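Local coordinates for monomethylamine corrinoid protein 1 (Methanosarcina barkeri, PDB 3EZX) that carries methyl groups on a bound corrinoid cofactor between MtmB and MtbA in methanogenesis from monomethylamine, at residues P80-N85 against H109-T114; G117-Q122 against E206-A211. All blocks are in the same frame, centred on the assembly; numbering follows the deposited sequence.

Contact 1 of 2, residues P80-N85 against H109-T114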
ATOM      1  N   PRO A  80       0.064 -14.167  -3.688  1.00 33.47           N
ATOM      2  CA  PRO A  80      -0.507 -15.071  -4.685  1.00 42.31           C
ATOM      3  C   PRO A  80      -1.935 -15.470  -4.315  1.00 43.93           C
ATOM      4  O   PRO A  80      -2.796 -15.616  -5.181  1.00 54.82           O
ATOM      5  CB  PRO A  80       0.467 -16.251  -4.679  1.00 36.51           C
ATOM      6  CG  PRO A  80       1.063 -16.208  -3.309  1.00 41.83           C
ATOM      7  CD  PRO A  80       1.285 -14.740  -3.103  1.00 40.97           C
ATOM      8  N   GLU A  81      -2.184 -15.629  -3.022  1.00 45.28           N
ATOM      9  CA  GLU A  81      -3.508 -15.997  -2.546  1.00 47.81           C
ATOM     10  C   GLU A  81      -4.491 -14.867  -2.845  1.00 44.93           C
ATOM     11  O   GLU A  81      -5.661 -15.109  -3.116  1.00 53.02           O
ATOM     12  CB  GLU A  81      -3.467 -16.261  -1.041  1.00 50.11           C
ATOM     13  CG  GLU A  81      -4.567 -17.164  -0.538  1.00 66.80           C
ATOM     14  CD  GLU A  81      -4.502 -18.541  -1.167  1.00 76.67           C
ATOM     15  OE1 GLU A  81      -3.407 -19.143  -1.161  1.00 78.85           O
ATOM     16  OE2 GLU A  81      -5.541 -19.023  -1.663  1.00 83.40           O
ATOM     17  N   LEU A  82      -3.998 -13.631  -2.799  1.00 46.60           N
ATOM     18  CA  LEU A  82      -4.822 -12.453  -3.053  1.00 44.30           C
ATOM     19  C   LEU A  82      -5.065 -12.223  -4.539  1.00 54.81           C
ATOM     20  O   LEU A  82      -6.097 -11.675  -4.927  1.00 52.53           O
ATOM     21  CB  LEU A  82      -4.156 -11.203  -2.472  1.00 38.58           C
ATOM     22  CG  LEU A  82      -4.032 -11.036  -0.958  1.00 45.72           C
ATOM     23  CD1 LEU A  82      -3.123  -9.857  -0.657  1.00 51.16           C
ATOM     24  CD2 LEU A  82      -5.405 -10.821  -0.340  1.00 40.17           C
ATOM     25  N   GLU A  83      -4.109 -12.629  -5.366  1.00 62.12           N
ATOM     26  CA  GLU A  83      -4.233 -12.443  -6.805  1.00 69.22           C
ATOM     27  C   GLU A  83      -5.250 -13.394  -7.426  1.00 79.64           C
ATOM     28  O   GLU A  83      -5.510 -13.339  -8.630  1.00 83.51           O
ATOM     29  CB  GLU A  83      -2.866 -12.608  -7.473  1.00 60.74           C
ATOM     30  CG  GLU A  83      -1.828 -11.623  -6.964  1.00 59.93           C
ATOM     31  CD  GLU A  83      -0.482 -11.788  -7.632  1.00 59.63           C
ATOM     32  OE1 GLU A  83      -0.014 -12.942  -7.746  1.00 49.03           O
ATOM     33  OE2 GLU A  83       0.114 -10.765  -8.033  1.00 63.56           O
ATOM     34  N   LYS A  84      -5.824 -14.269  -6.605  1.00 86.19           N
ATOM     35  CA  LYS A  84      -6.837 -15.201  -7.088  1.00 88.68           C
ATOM     36  C   LYS A  84      -8.131 -14.413  -7.217  1.00 90.29           C
ATOM     37  O   LYS A  84      -8.264 -13.334  -6.637  1.00 91.40           O
ATOM     38  CB  LYS A  84      -7.026 -16.358  -6.105  1.00 84.63           C
ATOM     39  CG  LYS A  84      -5.825 -17.278  -6.003  1.00 86.41           C
ATOM     40  CD  LYS A  84      -6.071 -18.411  -5.020  1.00 91.40           C
ATOM     41  CE  LYS A  84      -4.879 -19.360  -4.964  1.00 91.40           C
ATOM     42  NZ  LYS A  84      -5.064 -20.437  -3.954  1.00 87.53           N
ATOM     43  N   ASN A  85      -9.084 -14.941  -7.975  1.00 90.33           N
ATOM     44  CA  ASN A  85     -10.354 -14.255  -8.169  1.00 91.40           C
ATOM     45  C   ASN A  85     -10.133 -12.939  -8.906  1.00 91.40           C
ATOM     46  O   ASN A  85     -10.710 -11.915  -8.539  1.00 91.40           O
ATOM     47  CB  ASN A  85     -11.023 -13.963  -6.821  1.00 91.40           C
ATOM     48  CG  ASN A  85     -11.178 -15.203  -5.967  1.00 91.40           C
ATOM     49  OD1 ASN A  85     -11.780 -16.192  -6.388  1.00 91.40           O
ATOM     50  ND2 ASN A  85     -10.636 -15.155  -4.754  1.00 91.40           N
ATOM     51  N   HIS A 109       2.343  -0.229  -0.126  1.00 28.97           N
ATOM     52  CA  HIS A 109       2.295   0.047  -1.563  1.00 27.84           C
ATOM     53  C   HIS A 109       2.039  -1.259  -2.313  1.00 35.51           C
ATOM     54  O   HIS A 109       1.158  -1.318  -3.169  1.00 43.11           O
ATOM     55  CB  HIS A 109       3.624   0.655  -2.026  1.00 12.64           C
ATOM     56  CG  HIS A 109       3.878   0.542  -3.492  1.00 24.39           C
ATOM     57  ND1 HIS A 109       3.175   1.272  -4.430  1.00 27.95           N
ATOM     58  CD2 HIS A 109       4.738  -0.239  -4.193  1.00 22.77           C
ATOM     59  CE1 HIS A 109       3.589   0.939  -5.635  1.00 37.72           C
ATOM     60  NE2 HIS A 109       4.535   0.023  -5.523  1.00 23.58           N
ATOM     61  N   ARG A 110       2.804  -2.301  -1.983  1.00 37.81           N
ATOM     62  CA  ARG A 110       2.651  -3.599  -2.641  1.00 33.98           C
ATOM     63  C   ARG A 110       1.282  -4.226  -2.392  1.00 35.05           C
ATOM     64  O   ARG A 110       0.750  -4.918  -3.260  1.00 35.61           O
ATOM     65  CB  ARG A 110       3.727  -4.578  -2.168  1.00 39.09           C
ATOM     66  CG  ARG A 110       5.071  -4.427  -2.871  1.00 42.48           C
ATOM     67  CD  ARG A 110       5.948  -5.671  -2.711  1.00 51.42           C
ATOM     68  NE  ARG A 110       7.126  -5.604  -3.576  1.00 74.00           N
ATOM     69  CZ  ARG A 110       8.010  -6.585  -3.738  1.00 86.59           C
ATOM     70  NH1 ARG A 110       7.863  -7.734  -3.090  1.00 90.55           N
ATOM     71  NH2 ARG A 110       9.044  -6.418  -4.556  1.00 86.38           N
ATOM     72  N   LEU A 111       0.726  -3.988  -1.206  1.00 37.57           N
ATOM     73  CA  LEU A 111      -0.567  -4.534  -0.854  1.00 38.01           C
ATOM     74  C   LEU A 111      -1.690  -3.890  -1.678  1.00 36.83           C
ATOM     75  O   LEU A 111      -2.558  -4.584  -2.216  1.00 42.05           O
ATOM     76  CB  LEU A 111      -0.829  -4.332   0.634  1.00 38.48           C
ATOM     77  CG  LEU A 111      -2.111  -4.947   1.208  1.00 38.03           C
ATOM     78  CD1 LEU A 111      -2.178  -6.445   0.902  1.00 32.23           C
ATOM     79  CD2 LEU A 111      -2.130  -4.698   2.696  1.00 43.98           C
ATOM     80  N   VAL A 112      -1.671  -2.567  -1.780  1.00 28.46           N
ATOM     81  CA  VAL A 112      -2.682  -1.861  -2.548  1.00 30.37           C
ATOM     82  C   VAL A 112      -2.600  -2.243  -4.025  1.00 33.48           C
ATOM     83  O   VAL A 112      -3.626  -2.471  -4.668  1.00 38.43           O
ATOM     84  CB  VAL A 112      -2.505  -0.331  -2.463  1.00 32.02           C
ATOM     85  CG1 VAL A 112      -3.440   0.332  -3.440  1.00 27.69           C
ATOM     86  CG2 VAL A 112      -2.763   0.163  -1.036  1.00 33.75           C
ATOM     87  N   THR A 113      -1.377  -2.283  -4.562  1.00 40.71           N
ATOM     88  CA  THR A 113      -1.121  -2.635  -5.974  1.00 43.74           C
ATOM     89  C   THR A 113      -1.660  -4.033  -6.264  1.00 45.63           C
ATOM     90  O   THR A 113      -2.122  -4.310  -7.372  1.00 59.68           O
ATOM     91  CB  THR A 113       0.422  -2.640  -6.340  1.00 38.76           C
ATOM     92  OG1 THR A 113       1.022  -1.382  -5.991  1.00 36.68           O
ATOM     93  CG2 THR A 113       0.601  -2.876  -7.855  1.00 15.72           C
ATOM     94  N   THR A 114      -1.564  -4.918  -5.275  1.00 44.75           N
ATOM     95  CA  THR A 114      -2.033  -6.276  -5.464  1.00 43.59           C
ATOM     96  C   THR A 114      -3.548  -6.260  -5.525  1.00 38.93           C
ATOM     97  O   THR A 114      -4.142  -6.870  -6.408  1.00 28.23           O
ATOM     98  CB  THR A 114      -1.584  -7.215  -4.330  1.00 45.93           C
ATOM     99  OG1 THR A 114      -0.161  -7.370  -4.357  1.00 35.87           O
ATOM    100  CG2 THR A 114      -2.243  -8.569  -4.483  1.00 42.31           C
TER
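Where Leu82 and Glu83 meet Thr114, aliphatic carbons do the touching and no ring or amide plane intervenes; the His109 imidazole lies on the far side of helix 107-118, well away from Leu82 and Glu83. There Thr113 OG1 sits 3.5 Å over one face of the ring, displaced from its centre, and His109 NE2 is hydrogen-bonded to OD1 of Asp125. Across the contact, Thr114 presents its methyl: CG2, anti to the backbone N, lies 3.8 Å from Leu82 CB and 4.0 Å from Glu83 CG, and the Thr114 side chain crosses both at about a right angle. The same rotamer (chi1 -66°) turns OG1 back to Arg110 O, 2.8 Å away, so that OG1 and Thr114 N grip this carbonyl from opposite faces. The pairing joins the end of helix 61-82, in the N-terminal helical bundle, to helix 107-118 of the Rossmann-like B12-binding domain. A serine at Thr114 would keep the hydroxyl but lack CG2, and would probably leave a gap beside Leu82 CB and Glu83 CG. Deeper in, Leu82 CD1 meets Leu111 CD1 at 3.9 Å, branched ends that suit an apolar seam; Leu111 also touches Ile39 and the corrinoid.

Contact 2 of 2, residues G117-Q122 against E206-A211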
ATOM      1  N   GLY A 117      -6.097  -4.500  -9.564  1.00 48.48           N
ATOM      2  CA  GLY A 117      -5.621  -5.530 -10.462  1.00 51.87           C
ATOM      3  C   GLY A 117      -6.386  -6.788 -10.128  1.00 59.20           C
ATOM      4  O   GLY A 117      -6.915  -7.457 -11.016  1.00 76.02           O
ATOM      5  N   ALA A 118      -6.442  -7.115  -8.841  1.00 48.71           N
ATOM      6  CA  ALA A 118      -7.191  -8.279  -8.395  1.00 45.48           C
ATOM      7  C   ALA A 118      -8.651  -7.858  -8.487  1.00 51.48           C
ATOM      8  O   ALA A 118      -9.558  -8.689  -8.468  1.00 56.28           O
ATOM      9  CB  ALA A 118      -6.830  -8.626  -6.963  1.00 46.51           C
ATOM     10  N   ASN A 119      -8.857  -6.548  -8.583  1.00 42.63           N
ATOM     11  CA  ASN A 119     -10.188  -5.976  -8.701  1.00 46.04           C
ATOM     12  C   ASN A 119     -10.402  -5.331 -10.067  1.00 49.74           C
ATOM     13  O   ASN A 119     -10.962  -4.236 -10.175  1.00 46.48           O
ATOM     14  CB  ASN A 119     -10.431  -4.955  -7.594  1.00 46.13           C
ATOM     15  CG  ASN A 119     -10.791  -5.611  -6.284  1.00 56.86           C
ATOM     16  OD1 ASN A 119     -11.757  -6.367  -6.202  1.00 67.95           O
ATOM     17  ND2 ASN A 119     -10.015  -5.329  -5.249  1.00 73.93           N
ATOM     18  N   GLY A 120      -9.937  -6.022 -11.104  1.00 51.47           N
ATOM     19  CA  GLY A 120     -10.101  -5.551 -12.465  1.00 55.02           C
ATOM     20  C   GLY A 120      -9.267  -4.374 -12.925  1.00 59.61           C
ATOM     21  O   GLY A 120      -9.772  -3.493 -13.618  1.00 69.44           O
ATOM     22  N   PHE A 121      -7.994  -4.345 -12.551  1.00 55.12           N
ATOM     23  CA  PHE A 121      -7.119  -3.256 -12.971  1.00 49.81           C
ATOM     24  C   PHE A 121      -5.843  -3.787 -13.594  1.00 48.34           C
ATOM     25  O   PHE A 121      -5.332  -4.831 -13.188  1.00 50.68           O
ATOM     26  CB  PHE A 121      -6.729  -2.366 -11.791  1.00 39.31           C
ATOM     27  CG  PHE A 121      -7.661  -1.222 -11.551  1.00 43.66           C
ATOM     28  CD1 PHE A 121      -8.759  -1.365 -10.712  1.00 42.04           C
ATOM     29  CD2 PHE A 121      -7.431   0.013 -12.150  1.00 41.64           C
ATOM     30  CE1 PHE A 121      -9.610  -0.290 -10.463  1.00 44.36           C
ATOM     31  CE2 PHE A 121      -8.278   1.094 -11.908  1.00 47.90           C
ATOM     32  CZ  PHE A 121      -9.370   0.941 -11.064  1.00 41.43           C
ATOM     33  N   GLN A 122      -5.338  -3.077 -14.595  1.00 50.72           N
ATOM     34  CA  GLN A 122      -4.087  -3.474 -15.215  1.00 45.16           C
ATOM     35  C   GLN A 122      -3.063  -2.714 -14.391  1.00 40.20           C
ATOM     36  O   GLN A 122      -3.254  -1.537 -14.081  1.00 39.07           O
ATOM     37  CB  GLN A 122      -4.015  -3.037 -16.672  1.00 47.82           C
ATOM     38  CG  GLN A 122      -2.774  -3.558 -17.367  1.00 66.07           C
ATOM     39  CD  GLN A 122      -2.422  -2.766 -18.605  1.00 80.38           C
ATOM     40  OE1 GLN A 122      -1.444  -3.068 -19.293  1.00 82.63           O
ATOM     41  NE2 GLN A 122      -3.216  -1.738 -18.898  1.00 85.38           N
ATOM     42  N   GLU A 206     -10.397  -0.870   1.187  1.00 53.04           N
ATOM     43  CA  GLU A 206     -11.062   0.373   0.823  1.00 54.52           C
ATOM     44  C   GLU A 206     -10.429   0.980  -0.420  1.00 62.66           C
ATOM     45  O   GLU A 206     -11.121   1.535  -1.276  1.00 70.58           O
ATOM     46  CB  GLU A 206     -10.983   1.364   1.980  1.00 56.69           C
ATOM     47  CG  GLU A 206     -12.187   2.273   2.087  1.00 65.89           C
ATOM     48  CD  GLU A 206     -12.116   3.173   3.299  1.00 83.02           C
ATOM     49  OE1 GLU A 206     -11.279   4.101   3.304  1.00 81.94           O
ATOM     50  OE2 GLU A 206     -12.892   2.945   4.252  1.00 91.40           O
ATOM     51  N   ALA A 207      -9.109   0.872  -0.514  1.00 61.96           N
ATOM     52  CA  ALA A 207      -8.383   1.405  -1.655  1.00 53.55           C
ATOM     53  C   ALA A 207      -9.006   0.875  -2.938  1.00 51.77           C
ATOM     54  O   ALA A 207      -9.264   1.632  -3.871  1.00 51.19           O
ATOM     55  CB  ALA A 207      -6.918   1.003  -1.574  1.00 54.60           C
ATOM     56  N   ALA A 208      -9.251  -0.431  -2.972  1.00 48.01           N
ATOM     57  CA  ALA A 208      -9.850  -1.065  -4.138  1.00 52.23           C
ATOM     58  C   ALA A 208     -11.231  -0.480  -4.423  1.00 56.19           C
ATOM     59  O   ALA A 208     -11.533  -0.118  -5.560  1.00 58.19           O
ATOM     60  CB  ALA A 208      -9.949  -2.568  -3.921  1.00 41.62           C
ATOM     61  N   LYS A 209     -12.071  -0.392  -3.395  1.00 49.79           N
ATOM     62  CA  LYS A 209     -13.405   0.165  -3.567  1.00 55.08           C
ATOM     63  C   LYS A 209     -13.323   1.585  -4.112  1.00 56.57           C
ATOM     64  O   LYS A 209     -13.910   1.888  -5.149  1.00 65.24           O
ATOM     65  CB  LYS A 209     -14.172   0.182  -2.241  1.00 61.96           C
ATOM     66  CG  LYS A 209     -14.754  -1.157  -1.828  1.00 73.92           C
ATOM     67  CD  LYS A 209     -15.651  -1.001  -0.608  1.00 83.20           C
ATOM     68  CE  LYS A 209     -16.307  -2.318  -0.219  1.00 87.61           C
ATOM     69  NZ  LYS A 209     -17.193  -2.157   0.971  1.00 83.85           N
ATOM     70  N   VAL A 210     -12.597   2.452  -3.413  1.00 45.65           N
ATOM     71  CA  VAL A 210     -12.459   3.835  -3.848  1.00 41.61           C
ATOM     72  C   VAL A 210     -11.947   3.911  -5.278  1.00 40.72           C
ATOM     73  O   VAL A 210     -12.427   4.717  -6.073  1.00 40.32           O
ATOM     74  CB  VAL A 210     -11.502   4.622  -2.935  1.00 49.60           C
ATOM     75  CG1 VAL A 210     -11.229   6.000  -3.535  1.00 28.82           C
ATOM     76  CG2 VAL A 210     -12.114   4.757  -1.538  1.00 37.33           C
ATOM     77  N   ALA A 211     -10.976   3.070  -5.608  1.00 46.21           N
ATOM     78  CA  ALA A 211     -10.426   3.056  -6.959  1.00 56.99           C
ATOM     79  C   ALA A 211     -11.541   2.864  -7.982  1.00 59.11           C
ATOM     80  O   ALA A 211     -11.594   3.568  -8.989  1.00 71.61           O
ATOM     81  CB  ALA A 211      -9.391   1.944  -7.101  1.00 50.42           C
TER
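Phe121 and Asn119 both lean on helix 204-213 within the Rossmann-like B12-binding domain, where 117-122 runs from the end of helix 107-118 through the turn into strand 122-125, part of a beta-alpha-beta crossover. Ala211 CB lies above the plane of the Phe121 ring, outside its CE1-CZ rim and 4.0 Å from CE1, while Ala211 O sits near the ring plane by CZ and equally far from that atom. Beside this pair, the ND2 end of the Asn119 amide rests on the methyl CB of Ala208, with Asn119 CG 3.9 Å from the same CB. Its torsion (chi1 -80°, CG anti to the carbonyl carbon) carries the amide across to helix 204-213. Ala208 and Ala211 stand three residues apart, nearly one helical turn, so their methyls lie on the same side of the helix, and being small they let the turn approach closely. Phenylalanine suits its buried position because the wide ring fills the corner between helix and sheet, touching Leu116, Ala95 and Leu148 as well, and Ala211 meets two of these, Leu116 and Leu148. Further out, the backbone sets the aim of the side chains. Asn119 is the first residue to leave helical angles, and Gly120 follows with a positive phi (73°), a conformation glycine adopts readily; its backbone is then hydrogen-bonded to that of Ala92. On the other side the helix is regular, Ala211 N donating to Ala207 O at 2.8 Å, and near its start Glu206 N is hydrogen-bonded to OD1 of Asn203.

In the fold
Both contacts use helix 107-118, but contact 1 draws on its middle and contact 2 on its end and the turn that follows. Contact 1 is partly buried and links the helical bundle to the B12-binding domain; contact 2 is a buried contact inside that domain. The chemistry follows: a leucine pair graded into a threonine methyl and a glutamate methylene at the domain boundary, against a phenylalanine ring and an asparagine amide on alanine methyls beside the sheet. Contact 1 includes Leu111, which touches the corrinoid, whereas the side chain of Ala211 is about 8 Å from the bound corrinoid. Their centres are 10 Å apart, and their segments touch where Val112 CG1 meets Ala207 CB at 4.0 Å.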